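PDB 5CAG: putative fimbrium anchoring subunit Fim4B from Bacteroides ovatus, which probably serves as the anchoring subunit of a fimbrium, attaching the pilus to the bacterial outer membrane. Local coordinates for residues K109-P114 with Q185-E190; Y147-E152 with P273-P278; V163-G168 with I232-F237; D167-C172 with A200-F205. All coordinates share one frame; numbering follows the deposited sequence.

Interaction 1 of 4, residues K109-P114 with Q185-E190; sequences KMVWSP and QPIYFE
Trp112 and Tyr188 set the pattern here: the two side chains run side by side and point the same way, with their ring planes turned 80° from each other. They meet obliquely at one corner, where Trp112 CZ3 lies 3.8 Å from Tyr188 CE2. Tyr188 swings its ring into this position with CG anti to the backbone N (chi1 155°). Met110, present as selenomethionine, approaches the CD1 side of the same ring with an extended chain; its SE atom packs 3.7 Å from Tyr188 CB and, 5.3 Å from the ring centroid of Tyr188, makes an oblique Met-aromatic contact. Further along, Val111 and Gln185 cross at about a right angle, with Val111 CG1 3.6 Å from Gln185 NE2. The amide itself is fixed by other partners, OE1 by Asn98 and NE2 by Ser183. Ile187 turns its CG2 branch onto Ser113, reaching CA at 3.6 Å, while Ser113 OG makes a weak hydrogen bond to Tyr188 O. Between these side chains two nearly straight backbone bonds flank the pair Val111 and Ile187: Val111 N to Pro186 O at 2.9 Å and Tyr188 N to Val111 O at 2.9 Å. On its other edge the strand bonds to Ile166, and the long loop docks on the first residues of strand 187-193 through a single, isolated beta bridge.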
loop_
_atom_site.group_PDB
_atom_site.type_symbol
_atom_site.label_atom_id
_atom_site.label_comp_id
_atom_site.label_asym_id
_atom_site.label_seq_id
_atom_site.Cartn_x
_atom_site.Cartn_y
_atom_site.Cartn_z
ATOM N N LYS A 109 8.714 -3.185 -16.507
ATOM C CA LYS A 109 8.154 -4.402 -15.934
ATOM C C LYS A 109 7.881 -4.215 -14.425
ATOM O O LYS A 109 7.193 -5.038 -13.815
ATOM C CB LYS A 109 9.113 -5.582 -16.207
ATOM C CG LYS A 109 9.038 -6.058 -17.666
ATOM C CD LYS A 109 10.322 -6.736 -18.217
ATOM C CE LYS A 109 11.132 -5.868 -19.174
ATOM N NZ LYS A 109 10.371 -5.447 -20.389
HETATM N N MSE A 110 8.416 -3.131 -13.837
HETATM C CA MSE A 110 8.299 -2.785 -12.419
HETATM C C MSE A 110 7.168 -1.778 -12.147
HETATM O O MSE A 110 6.707 -1.092 -13.059
HETATM C CB MSE A 110 9.607 -2.177 -11.919
HETATM C CG MSE A 110 10.815 -3.035 -12.172
HETATM SE SE MSE A 110 12.427 -2.111 -11.578
HETATM C CE MSE A 110 13.779 -3.305 -12.302
ATOM N N VAL A 111 6.754 -1.681 -10.869
ATOM C CA VAL A 111 5.713 -0.782 -10.356
ATOM C C VAL A 111 6.296 0.173 -9.286
ATOM O O VAL A 111 7.288 -0.152 -8.642
ATOM C CB VAL A 111 4.516 -1.580 -9.806
ATOM C CG1 VAL A 111 3.894 -2.451 -10.896
ATOM C CG2 VAL A 111 4.921 -2.416 -8.592
ATOM N N TRP A 112 5.676 1.332 -9.098
ATOM C CA TRP A 112 6.154 2.316 -8.134
ATOM C C TRP A 112 5.873 1.890 -6.712
ATOM O O TRP A 112 4.925 1.139 -6.496
ATOM C CB TRP A 112 5.483 3.665 -8.375
ATOM C CG TRP A 112 5.649 4.223 -9.752
ATOM C CD1 TRP A 112 4.706 4.272 -10.732
ATOM C CD2 TRP A 112 6.800 4.902 -10.268
ATOM N NE1 TRP A 112 5.216 4.892 -11.852
ATOM C CE2 TRP A 112 6.492 5.307 -11.586
ATOM C CE3 TRP A 112 8.069 5.206 -9.747
ATOM C CZ2 TRP A 112 7.405 5.999 -12.387
ATOM C CZ3 TRP A 112 8.962 5.918 -10.534
ATOM C CH2 TRP A 112 8.632 6.301 -11.837
ATOM N N SER A 113 6.689 2.368 -5.737
ATOM C CA SER A 113 6.471 2.088 -4.304
ATOM C C SER A 113 5.234 2.848 -3.845
ATOM O O SER A 113 5.018 3.981 -4.291
ATOM C CB SER A 113 7.677 2.458 -3.438
ATOM O OG SER A 113 8.722 3.085 -4.168
ATOM N N PRO A 114 4.356 2.201 -3.053
ATOM C CA PRO A 114 3.115 2.858 -2.653
ATOM C C PRO A 114 3.343 3.957 -1.637
ATOM O O PRO A 114 4.130 3.770 -0.721
ATOM C CB PRO A 114 2.305 1.713 -2.057
ATOM C CG PRO A 114 3.298 0.762 -1.568
ATOM C CD PRO A 114 4.408 0.816 -2.546
ATOM N N GLN A 185 5.023 -8.430 -10.041
ATOM C CA GLN A 185 5.676 -7.268 -10.624
ATOM C C GLN A 185 6.545 -6.618 -9.543
ATOM O O GLN A 185 6.022 -6.270 -8.479
ATOM C CB GLN A 185 4.648 -6.264 -11.133
ATOM C CG GLN A 185 3.821 -6.722 -12.304
ATOM C CD GLN A 185 2.917 -5.608 -12.724
ATOM O OE1 GLN A 185 3.131 -4.960 -13.761
ATOM N NE2 GLN A 185 1.920 -5.321 -11.886
ATOM N N PRO A 186 7.859 -6.453 -9.756
ATOM C CA PRO A 186 8.712 -5.901 -8.692
ATOM C C PRO A 186 8.463 -4.436 -8.358
ATOM O O PRO A 186 8.123 -3.636 -9.236
ATOM C CB PRO A 186 10.119 -6.055 -9.265
ATOM C CG PRO A 186 9.990 -7.088 -10.332
ATOM C CD PRO A 186 8.659 -6.839 -10.928
ATOM N N ILE A 187 8.662 -4.078 -7.078
ATOM C CA ILE A 187 8.546 -2.685 -6.662
ATOM C C ILE A 187 9.895 -2.042 -6.916
ATOM O O ILE A 187 10.909 -2.551 -6.454
ATOM C CB ILE A 187 8.104 -2.536 -5.190
ATOM C CG1 ILE A 187 6.699 -3.115 -4.969
ATOM C CG2 ILE A 187 8.168 -1.058 -4.765
ATOM C CD1 ILE A 187 6.352 -3.302 -3.532
ATOM N N TYR A 188 9.918 -0.961 -7.668
ATOM C CA TYR A 188 11.144 -0.242 -7.966
ATOM C C TYR A 188 11.453 0.736 -6.887
ATOM O O TYR A 188 10.548 1.391 -6.366
ATOM C CB TYR A 188 11.002 0.504 -9.304
ATOM C CG TYR A 188 11.883 1.725 -9.494
ATOM C CD1 TYR A 188 13.174 1.607 -10.001
ATOM C CD2 TYR A 188 11.383 3.001 -9.299
ATOM C CE1 TYR A 188 13.955 2.731 -10.265
ATOM C CE2 TYR A 188 12.154 4.130 -9.565
ATOM C CZ TYR A 188 13.449 3.991 -10.017
ATOM O OH TYR A 188 14.191 5.125 -10.259
ATOM N N PHE A 189 12.746 0.931 -6.643
ATOM C CA PHE A 189 13.226 1.950 -5.719
ATOM C C PHE A 189 14.603 2.423 -6.160
ATOM O O PHE A 189 15.359 1.667 -6.765
ATOM C CB PHE A 189 13.221 1.470 -4.259
ATOM C CG PHE A 189 13.951 0.182 -4.012
ATOM C CD1 PHE A 189 15.305 0.179 -3.702
ATOM C CD2 PHE A 189 13.282 -1.036 -4.067
ATOM C CE1 PHE A 189 15.974 -1.019 -3.454
ATOM C CE2 PHE A 189 13.957 -2.235 -3.845
ATOM C CZ PHE A 189 15.296 -2.218 -3.531
ATOM N N GLU A 190 14.897 3.687 -5.912
ATOM C CA GLU A 190 16.214 4.239 -6.208
ATOM C C GLU A 190 17.163 3.810 -5.118
ATOM O O GLU A 190 16.733 3.578 -3.968
ATOM C CB GLU A 190 16.185 5.766 -6.310
ATOM C CG GLU A 190 15.101 6.280 -7.214
ATOM C CD GLU A 190 15.060 7.777 -7.414
ATOM O OE1 GLU A 190 15.834 8.494 -6.731
ATOM O OE2 GLU A 190 14.247 8.226 -8.262
#

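Interaction 2 of 4, residues Y147-E152 with P273-P278; sequences YSFAVE and PEIELP
Ala150 forms both backbone hydrogen bonds of this contact. Its N donates to Pro273 O at 2.9 Å, a bent bond in which the donor stands above the carbonyl plane, and its O accepts from Ile275 N at 2.8 Å, nearly straight. Weaker CA-H...O contacts supplement them, among them Glu274 CA to Ala150 O at 3.2 Å. The two N-H...O bonds make a parallel bridge between Ala150 and Glu274, through which the short strand 274-275 joins strand 134-154. Phe149 and Val151, whose backbones bond to Ala200 and Val198, hold the neighbouring strand 197-205, so segment 273-278 lines the edge of strand 134-154 opposite strand 197-205. The apolar contacts of Phe149, Val151, Ile275 and Leu277 lie on one side. Ile275 CD1 comes to 3.6 Å from Phe149 CB, at the root of the ring. Val151 CG2, anti to its own N, meets Leu277 CD1 obliquely at 3.8 Å. Separately, the ring of Pro273 abuts Ser148, with Pro273 CD 3.5 Å from Ser148 OG. Two like charges come close: Glu152 OE1 and Glu274 OE2 are 3.9 Å apart, and Lys197 of strand 197-205 packs on Glu274.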
loop_
_atom_site.group_PDB
_atom_site.type_symbol
_atom_site.label_atom_id
_atom_site.label_comp_id
_atom_site.label_asym_id
_atom_site.label_seq_id
_atom_site.Cartn_x
_atom_site.Cartn_y
_atom_site.Cartn_z
ATOM N N TYR A 147 10.439 0.341 4.550
ATOM C CA TYR A 147 11.656 -0.461 4.670
ATOM C C TYR A 147 12.870 0.363 4.244
ATOM O O TYR A 147 12.749 1.289 3.435
ATOM C CB TYR A 147 11.577 -1.711 3.805
ATOM C CG TYR A 147 10.391 -2.615 4.038
ATOM C CD1 TYR A 147 9.182 -2.391 3.387
ATOM C CD2 TYR A 147 10.521 -3.787 4.780
ATOM C CE1 TYR A 147 8.101 -3.252 3.547
ATOM C CE2 TYR A 147 9.449 -4.666 4.940
ATOM C CZ TYR A 147 8.237 -4.394 4.320
ATOM O OH TYR A 147 7.162 -5.247 4.479
ATOM N N SER A 148 14.033 0.022 4.788
ATOM C CA SER A 148 15.315 0.634 4.460
ATOM C C SER A 148 16.399 -0.414 4.649
ATOM O O SER A 148 16.223 -1.332 5.453
ATOM C CB SER A 148 15.585 1.866 5.326
ATOM O OG SER A 148 15.858 1.566 6.690
ATOM N N PHE A 149 17.511 -0.299 3.924
ATOM C CA PHE A 149 18.646 -1.203 4.093
ATOM C C PHE A 149 19.917 -0.538 3.601
ATOM O O PHE A 149 19.882 0.498 2.923
ATOM C CB PHE A 149 18.430 -2.543 3.365
ATOM C CG PHE A 149 18.530 -2.448 1.859
ATOM C CD1 PHE A 149 19.755 -2.591 1.215
ATOM C CD2 PHE A 149 17.405 -2.196 1.086
ATOM C CE1 PHE A 149 19.853 -2.460 -0.169
ATOM C CE2 PHE A 149 17.507 -2.100 -0.305
ATOM C CZ PHE A 149 18.731 -2.224 -0.918
ATOM N N ALA A 150 21.038 -1.161 3.931
ATOM C CA ALA A 150 22.347 -0.749 3.469
ATOM C C ALA A 150 23.179 -2.004 3.219
ATOM O O ALA A 150 23.110 -2.948 4.008
ATOM C CB ALA A 150 23.012 0.170 4.478
ATOM N N VAL A 151 23.863 -2.074 2.072
ATOM C CA VAL A 151 24.682 -3.237 1.801
ATOM C C VAL A 151 26.018 -2.766 1.234
ATOM O O VAL A 151 26.098 -1.792 0.484
ATOM C CB VAL A 151 23.979 -4.308 0.946
ATOM C CG1 VAL A 151 23.607 -3.783 -0.423
ATOM C CG2 VAL A 151 24.815 -5.571 0.831
ATOM N N GLU A 152 27.071 -3.425 1.675
ATOM C CA GLU A 152 28.427 -3.124 1.280
ATOM C C GLU A 152 28.688 -3.647 -0.135
ATOM O O GLU A 152 28.344 -4.796 -0.420
ATOM C CB GLU A 152 29.345 -3.783 2.298
ATOM C CG GLU A 152 30.684 -3.117 2.498
ATOM C CD GLU A 152 31.482 -3.874 3.534
ATOM O OE1 GLU A 152 31.118 -3.792 4.731
ATOM O OE2 GLU A 152 32.412 -4.618 3.140
ATOM N N PRO A 273 19.466 -0.562 8.302
ATOM C CA PRO A 273 20.094 -1.823 8.724
ATOM C C PRO A 273 21.048 -2.418 7.689
ATOM O O PRO A 273 20.696 -2.486 6.504
ATOM C CB PRO A 273 18.895 -2.764 8.902
ATOM C CG PRO A 273 17.732 -1.921 9.026
ATOM C CD PRO A 273 18.000 -0.697 8.234
ATOM N N GLU A 274 22.239 -2.877 8.123
ATOM C CA GLU A 274 23.166 -3.499 7.169
ATOM C C GLU A 274 22.715 -4.935 6.844
ATOM O O GLU A 274 22.333 -5.707 7.729
ATOM C CB GLU A 274 24.652 -3.457 7.626
ATOM C CG GLU A 274 25.619 -4.205 6.707
ATOM C CD GLU A 274 27.051 -3.705 6.639
ATOM O OE1 GLU A 274 27.820 -3.977 7.589
ATOM O OE2 GLU A 274 27.423 -3.096 5.608
ATOM N N ILE A 275 22.720 -5.252 5.553
ATOM C CA ILE A 275 22.490 -6.581 5.051
ATOM C C ILE A 275 23.905 -7.163 4.930
ATOM O O ILE A 275 24.674 -6.802 4.034
ATOM C CB ILE A 275 21.664 -6.601 3.748
ATOM C CG1 ILE A 275 20.270 -6.005 3.982
ATOM C CG2 ILE A 275 21.555 -8.020 3.221
ATOM C CD1 ILE A 275 19.343 -5.928 2.738
ATOM N N GLU A 276 24.284 -7.954 5.934
ATOM C CA GLU A 276 25.575 -8.636 5.996
ATOM C C GLU A 276 25.568 -9.814 5.021
ATOM O O GLU A 276 24.584 -10.565 4.949
ATOM C CB GLU A 276 25.883 -9.108 7.423
ATOM C CG GLU A 276 26.869 -8.231 8.173
ATOM C CD GLU A 276 26.831 -8.415 9.676
ATOM O OE1 GLU A 276 27.504 -9.341 10.187
ATOM O OE2 GLU A 276 26.104 -7.642 10.342
ATOM N N LEU A 277 26.640 -9.934 4.236
ATOM C CA LEU A 277 26.763 -10.998 3.259
ATOM C C LEU A 277 27.915 -11.901 3.630
ATOM O O LEU A 277 28.925 -11.395 4.129
ATOM C CB LEU A 277 26.986 -10.403 1.862
ATOM C CG LEU A 277 25.775 -9.790 1.162
ATOM C CD1 LEU A 277 26.202 -9.017 -0.067
ATOM C CD2 LEU A 277 24.772 -10.850 0.750
ATOM N N PRO A 278 27.841 -13.228 3.376
ATOM C CA PRO A 278 29.025 -14.073 3.644
ATOM C C PRO A 278 30.197 -13.587 2.783
ATOM O O PRO A 278 29.926 -12.957 1.746
ATOM C CB PRO A 278 28.567 -15.482 3.259
ATOM C CG PRO A 278 27.398 -15.291 2.372
ATOM C CD PRO A 278 26.742 -14.000 2.757
#

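Interaction 3 of 4, residues V163-G168 with I232-F237; sequences VGSIDG and ILILKF
Strands 163-167 and 232-237 run antiparallel at 163°, their axes approaching to 4.8 Å, and Val163 with Lys236, Ser165 with Ile234 and Asp167 with Ile232 are hydrogen-bonded pairs, each joined by two N-H...O bonds. The straightest of the six is Asp167 N to Ile232 O, 2.9 Å at 173°. The non-hydrogen-bonded pairs Gly164 with Leu235 and Ile166 with Leu233 intervene. On the face that carries Ser165, the hydroxyl lies against an isoleucine: Ser165 OG is 3.4 Å from Ile234 CB and 3.5 Å from Ile234 CD1. That placement follows from a chi1 of 43°, which tucks OG between the backbone N and the carbonyl carbon. The same Ile234 CD1 also reaches Asp167 OD2 at 3.6 Å, the two side chains crossing at a slant. Lys236 touches with its base alone, CB to Val163 O at 3.3 Å, and the bent chain then leads off. On the other face Ile166 CD1 meets Leu233 CG at 4.3 Å. Leu233 and Leu235 pack there on Phe149 of strand 134-154, while strand 187-193 flanks 163-167 and strand 244-250 flanks 232-237.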
loop_
_atom_site.group_PDB
_atom_site.type_symbol
_atom_site.label_atom_id
_atom_site.label_comp_id
_atom_site.label_asym_id
_atom_site.label_seq_id
_atom_site.Cartn_x
_atom_site.Cartn_y
_atom_site.Cartn_z
ATOM N N VAL A 163 19.681 0.631 -9.720
ATOM C CA VAL A 163 18.231 0.515 -9.722
ATOM C C VAL A 163 17.850 -0.713 -8.882
ATOM O O VAL A 163 18.197 -1.857 -9.227
ATOM C CB VAL A 163 17.645 0.497 -11.173
ATOM C CG1 VAL A 163 16.235 -0.099 -11.251
ATOM C CG2 VAL A 163 17.641 1.896 -11.766
ATOM N N GLY A 164 17.148 -0.459 -7.783
ATOM C CA GLY A 164 16.668 -1.522 -6.913
ATOM C C GLY A 164 15.255 -1.974 -7.230
ATOM O O GLY A 164 14.424 -1.191 -7.701
ATOM N N SER A 165 14.977 -3.242 -6.960
ATOM C CA SER A 165 13.666 -3.858 -7.121
ATOM C C SER A 165 13.505 -4.904 -6.044
ATOM O O SER A 165 14.499 -5.508 -5.615
ATOM C CB SER A 165 13.478 -4.463 -8.508
ATOM O OG SER A 165 14.598 -5.192 -8.994
ATOM N N ILE A 166 12.272 -5.082 -5.559
ATOM C CA ILE A 166 11.998 -6.076 -4.531
ATOM C C ILE A 166 10.743 -6.857 -4.937
ATOM O O ILE A 166 9.661 -6.294 -5.174
ATOM C CB ILE A 166 11.946 -5.474 -3.108
ATOM C CG1 ILE A 166 11.757 -6.547 -2.037
ATOM C CG2 ILE A 166 10.920 -4.363 -2.987
ATOM C CD1 ILE A 166 12.726 -6.499 -0.972
ATOM N N ASP A 167 10.949 -8.163 -5.088
ATOM C CA ASP A 167 9.938 -9.130 -5.468
ATOM C C ASP A 167 9.440 -9.857 -4.259
ATOM O O ASP A 167 10.215 -10.092 -3.335
ATOM C CB ASP A 167 10.539 -10.135 -6.445
ATOM C CG ASP A 167 10.305 -9.787 -7.888
ATOM O OD1 ASP A 167 9.119 -9.610 -8.273
ATOM O OD2 ASP A 167 11.297 -9.752 -8.654
ATOM N N GLY A 168 8.169 -10.248 -4.280
ATOM C CA GLY A 168 7.579 -11.029 -3.199
ATOM C C GLY A 168 6.788 -10.269 -2.157
ATOM O O GLY A 168 6.202 -10.895 -1.274
ATOM N N ILE A 232 12.920 -11.373 -2.739
ATOM C CA ILE A 232 14.193 -11.144 -3.398
ATOM C C ILE A 232 14.443 -9.667 -3.749
ATOM O O ILE A 232 13.662 -9.012 -4.443
ATOM C CB ILE A 232 14.306 -12.057 -4.636
ATOM C CG1 ILE A 232 14.503 -13.508 -4.212
ATOM C CG2 ILE A 232 15.450 -11.642 -5.537
ATOM C CD1 ILE A 232 13.296 -14.292 -4.276
ATOM N N LEU A 233 15.573 -9.180 -3.259
ATOM C CA LEU A 233 16.117 -7.859 -3.487
ATOM C C LEU A 233 17.056 -7.968 -4.665
ATOM O O LEU A 233 17.885 -8.890 -4.688
ATOM C CB LEU A 233 16.863 -7.406 -2.240
ATOM C CG LEU A 233 16.869 -5.946 -1.980
ATOM C CD1 LEU A 233 17.137 -5.679 -0.526
ATOM C CD2 LEU A 233 17.906 -5.269 -2.802
ATOM N N ILE A 234 16.893 -7.073 -5.677
ATOM C CA ILE A 234 17.716 -7.083 -6.893
ATOM C C ILE A 234 18.350 -5.732 -7.053
ATOM O O ILE A 234 17.653 -4.724 -7.059
ATOM C CB ILE A 234 16.979 -7.513 -8.200
ATOM C CG1 ILE A 234 16.052 -8.749 -8.017
ATOM C CG2 ILE A 234 17.998 -7.791 -9.297
ATOM C CD1 ILE A 234 14.488 -8.423 -7.668
ATOM N N LEU A 235 19.666 -5.703 -7.149
ATOM C CA LEU A 235 20.393 -4.463 -7.350
ATOM C C LEU A 235 20.943 -4.471 -8.768
ATOM O O LEU A 235 21.766 -5.336 -9.116
ATOM C CB LEU A 235 21.502 -4.302 -6.298
ATOM C CG LEU A 235 21.063 -4.168 -4.834
ATOM C CD1 LEU A 235 22.280 -4.125 -3.916
ATOM C CD2 LEU A 235 20.165 -2.926 -4.616
ATOM N N LYS A 236 20.412 -3.569 -9.619
ATOM C CA LYS A 236 20.814 -3.483 -11.023
ATOM C C LYS A 236 21.871 -2.398 -11.144
ATOM O O LYS A 236 21.541 -1.220 -11.026
ATOM C CB LYS A 236 19.590 -3.218 -11.912
ATOM C CG LYS A 236 19.776 -3.511 -13.384
ATOM C CD LYS A 236 18.453 -3.938 -14.017
ATOM C CE LYS A 236 18.208 -3.274 -15.339
ATOM N NZ LYS A 236 18.757 -4.028 -16.520
ATOM N N PHE A 237 23.154 -2.784 -11.258
ATOM C CA PHE A 237 24.207 -1.787 -11.363
ATOM C C PHE A 237 24.427 -1.450 -12.803
ATOM O O PHE A 237 24.794 -2.335 -13.578
ATOM C CB PHE A 237 25.524 -2.256 -10.727
ATOM C CG PHE A 237 25.441 -2.598 -9.262
ATOM C CD1 PHE A 237 25.613 -1.617 -8.292
ATOM C CD2 PHE A 237 25.223 -3.909 -8.849
ATOM C CE1 PHE A 237 25.517 -1.931 -6.934
ATOM C CE2 PHE A 237 25.123 -4.224 -7.493
ATOM C CZ PHE A 237 25.268 -3.233 -6.543
#

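Interaction 4 of 4, residues D167-C172 with A200-F205; sequences DGLSDC and AFFTAF
The linker Leu169-Cys172, which carries the chain from strand 159-167 into strand 172-174 of a separate four-stranded antiparallel sheet, meets the closing residues of strand 197-205 at Ala204 and Phe205. One backbone hydrogen bond joins them: Phe205 N donates to Ser170 O at 2.8 Å, with the donor in the carbonyl plane and an angle of 150° at the hydrogen. Next to it Ala204 CB lies 3.6 Å from the same carbonyl oxygen. The ring of Phe205 then turns its edge to the linker backbone, CE2 to Asp171 O at 3.4 Å and CD2 to Cys172 N at 3.5 Å. Asp171 and Cys172 both face Val181 across the small sheet, which makes them a classic beta bulge, so the phenylalanine edge abuts the place where strand 172-174 begins. The side chain of Asp171 leaves the backbone away from strand 197-205, and its OD1 is hydrogen-bonded to Ser183. Leu169, by contrast, leans over the strand. Its CB meets Ala204 CB at 3.8 Å, and CD1 arrives near the ring plane of Phe202, 3.7 Å from CE2, the two side chains crossing at roughly a right angle. A chi1 of 66° brings the ring of Phe202 over its own main chain, into an aromatic group in which it stacks on Phe189 and lies nearly parallel to the ring of Tyr147.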
loop_
_atom_site.group_PDB
_atom_site.type_symbol
_atom_site.label_atom_id
_atom_site.label_comp_id
_atom_site.label_asym_id
_atom_site.label_seq_id
_atom_site.Cartn_x
_atom_site.Cartn_y
_atom_site.Cartn_z
ATOM N N ASP A 167 10.949 -8.163 -5.088
ATOM C CA ASP A 167 9.938 -9.130 -5.468
ATOM C C ASP A 167 9.440 -9.857 -4.259
ATOM O O ASP A 167 10.215 -10.092 -3.335
ATOM C CB ASP A 167 10.539 -10.135 -6.445
ATOM C CG ASP A 167 10.305 -9.787 -7.888
ATOM O OD1 ASP A 167 9.119 -9.610 -8.273
ATOM O OD2 ASP A 167 11.297 -9.752 -8.654
ATOM N N GLY A 168 8.169 -10.248 -4.280
ATOM C CA GLY A 168 7.579 -11.029 -3.199
ATOM C C GLY A 168 6.788 -10.269 -2.157
ATOM O O GLY A 168 6.202 -10.895 -1.274
ATOM N N LEU A 169 6.778 -8.928 -2.214
ATOM C CA LEU A 169 6.022 -8.146 -1.234
ATOM C C LEU A 169 4.676 -7.758 -1.822
ATOM O O LEU A 169 4.456 -7.959 -3.008
ATOM C CB LEU A 169 6.798 -6.914 -0.746
ATOM C CG LEU A 169 8.101 -7.161 0.004
ATOM C CD1 LEU A 169 8.741 -5.856 0.386
ATOM C CD2 LEU A 169 7.888 -7.939 1.220
ATOM N N SER A 170 3.759 -7.256 -0.991
ATOM C CA SER A 170 2.420 -6.882 -1.442
ATOM C C SER A 170 2.478 -5.495 -2.092
ATOM O O SER A 170 2.748 -4.490 -1.425
ATOM C CB SER A 170 1.424 -6.937 -0.283
ATOM O OG SER A 170 1.604 -8.111 0.498
ATOM N N ASP A 171 2.293 -5.462 -3.417
ATOM C CA ASP A 171 2.341 -4.225 -4.195
ATOM C C ASP A 171 0.919 -3.735 -4.469
ATOM O O ASP A 171 0.726 -2.678 -5.079
ATOM C CB ASP A 171 3.142 -4.441 -5.498
ATOM C CG ASP A 171 2.671 -5.613 -6.327
ATOM O OD1 ASP A 171 1.695 -5.441 -7.084
ATOM O OD2 ASP A 171 3.288 -6.710 -6.216
ATOM N N CYS A 172 -0.071 -4.526 -4.008
ATOM C CA CYS A 172 -1.507 -4.272 -4.083
ATOM C C CYS A 172 -2.165 -4.550 -2.759
ATOM O O CYS A 172 -1.681 -5.389 -2.009
ATOM C CB CYS A 172 -2.131 -5.112 -5.171
ATOM S SG CYS A 172 -1.605 -4.635 -6.810
ATOM N N ALA A 200 19.227 2.254 0.423
ATOM C CA ALA A 200 17.960 2.415 -0.276
ATOM C C ALA A 200 16.778 2.365 0.688
ATOM O O ALA A 200 16.890 1.852 1.807
ATOM C CB ALA A 200 17.804 1.363 -1.357
ATOM N N PHE A 201 15.663 2.975 0.261
ATOM C CA PHE A 201 14.413 3.079 1.012
ATOM C C PHE A 201 13.280 2.690 0.107
ATOM O O PHE A 201 13.270 3.111 -1.059
ATOM C CB PHE A 201 14.208 4.520 1.507
ATOM C CG PHE A 201 15.218 4.992 2.524
ATOM C CD1 PHE A 201 16.493 5.396 2.132
ATOM C CD2 PHE A 201 14.893 5.058 3.875
ATOM C CE1 PHE A 201 17.446 5.796 3.084
ATOM C CE2 PHE A 201 15.847 5.472 4.826
ATOM C CZ PHE A 201 17.111 5.845 4.423
ATOM N N PHE A 202 12.328 1.899 0.607
ATOM C CA PHE A 202 11.181 1.493 -0.189
ATOM C C PHE A 202 9.999 1.179 0.716
ATOM O O PHE A 202 10.135 1.194 1.940
ATOM C CB PHE A 202 11.525 0.315 -1.116
ATOM C CG PHE A 202 11.846 -0.977 -0.426
ATOM C CD1 PHE A 202 13.143 -1.256 -0.006
ATOM C CD2 PHE A 202 10.862 -1.926 -0.206
ATOM C CE1 PHE A 202 13.448 -2.453 0.642
ATOM C CE2 PHE A 202 11.163 -3.118 0.450
ATOM C CZ PHE A 202 12.458 -3.378 0.861
ATOM N N THR A 203 8.827 0.945 0.116
ATOM C CA THR A 203 7.594 0.642 0.842
ATOM C C THR A 203 6.818 -0.453 0.147
ATOM O O THR A 203 6.992 -0.660 -1.053
ATOM C CB THR A 203 6.696 1.870 0.931
ATOM O OG1 THR A 203 6.362 2.285 -0.388
ATOM C CG2 THR A 203 7.306 3.005 1.710
ATOM N N ALA A 204 5.926 -1.113 0.884
ATOM C CA ALA A 204 5.032 -2.145 0.385
ATOM C C ALA A 204 3.793 -2.200 1.269
ATOM O O ALA A 204 3.824 -1.717 2.405
ATOM C CB ALA A 204 5.741 -3.484 0.374
ATOM N N PHE A 205 2.692 -2.759 0.755
ATOM C CA PHE A 205 1.487 -2.908 1.553
ATOM C C PHE A 205 1.687 -4.000 2.584
ATOM O O PHE A 205 2.497 -4.921 2.371
ATOM C CB PHE A 205 0.266 -3.225 0.669
ATOM C CG PHE A 205 -0.189 -2.058 -0.176
ATOM C CD1 PHE A 205 -0.725 -0.913 0.412
ATOM C CD2 PHE A 205 -0.053 -2.084 -1.558
ATOM C CE1 PHE A 205 -1.116 0.185 -0.375
ATOM C CE2 PHE A 205 -0.447 -0.986 -2.337
ATOM C CZ PHE A 205 -0.984 0.135 -1.739
#

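How the interactions relate
From the N terminus, 109-114 comes first and closes a loop only at 185-190, so interaction 1 crosses the other three. Interaction 2 opens at 147-152 and closes last, at 273-278; interactions 3 and 4 both fall within its span. Those two start from overlapping segments, sharing Asp167 and Gly168: interaction 4 returns at 200-205, interaction 3 later at 232-237. Strand pairing knits them together, 187-193 with 159-167 joining interactions 1 and 3, and 134-154 with 197-205 joining interactions 2 and 4. A hydrogen bond between Pro114 O and Thr203 OG1 ties interaction 1 to interaction 4, while Val151 packs on Leu235 between interactions 2 and 3.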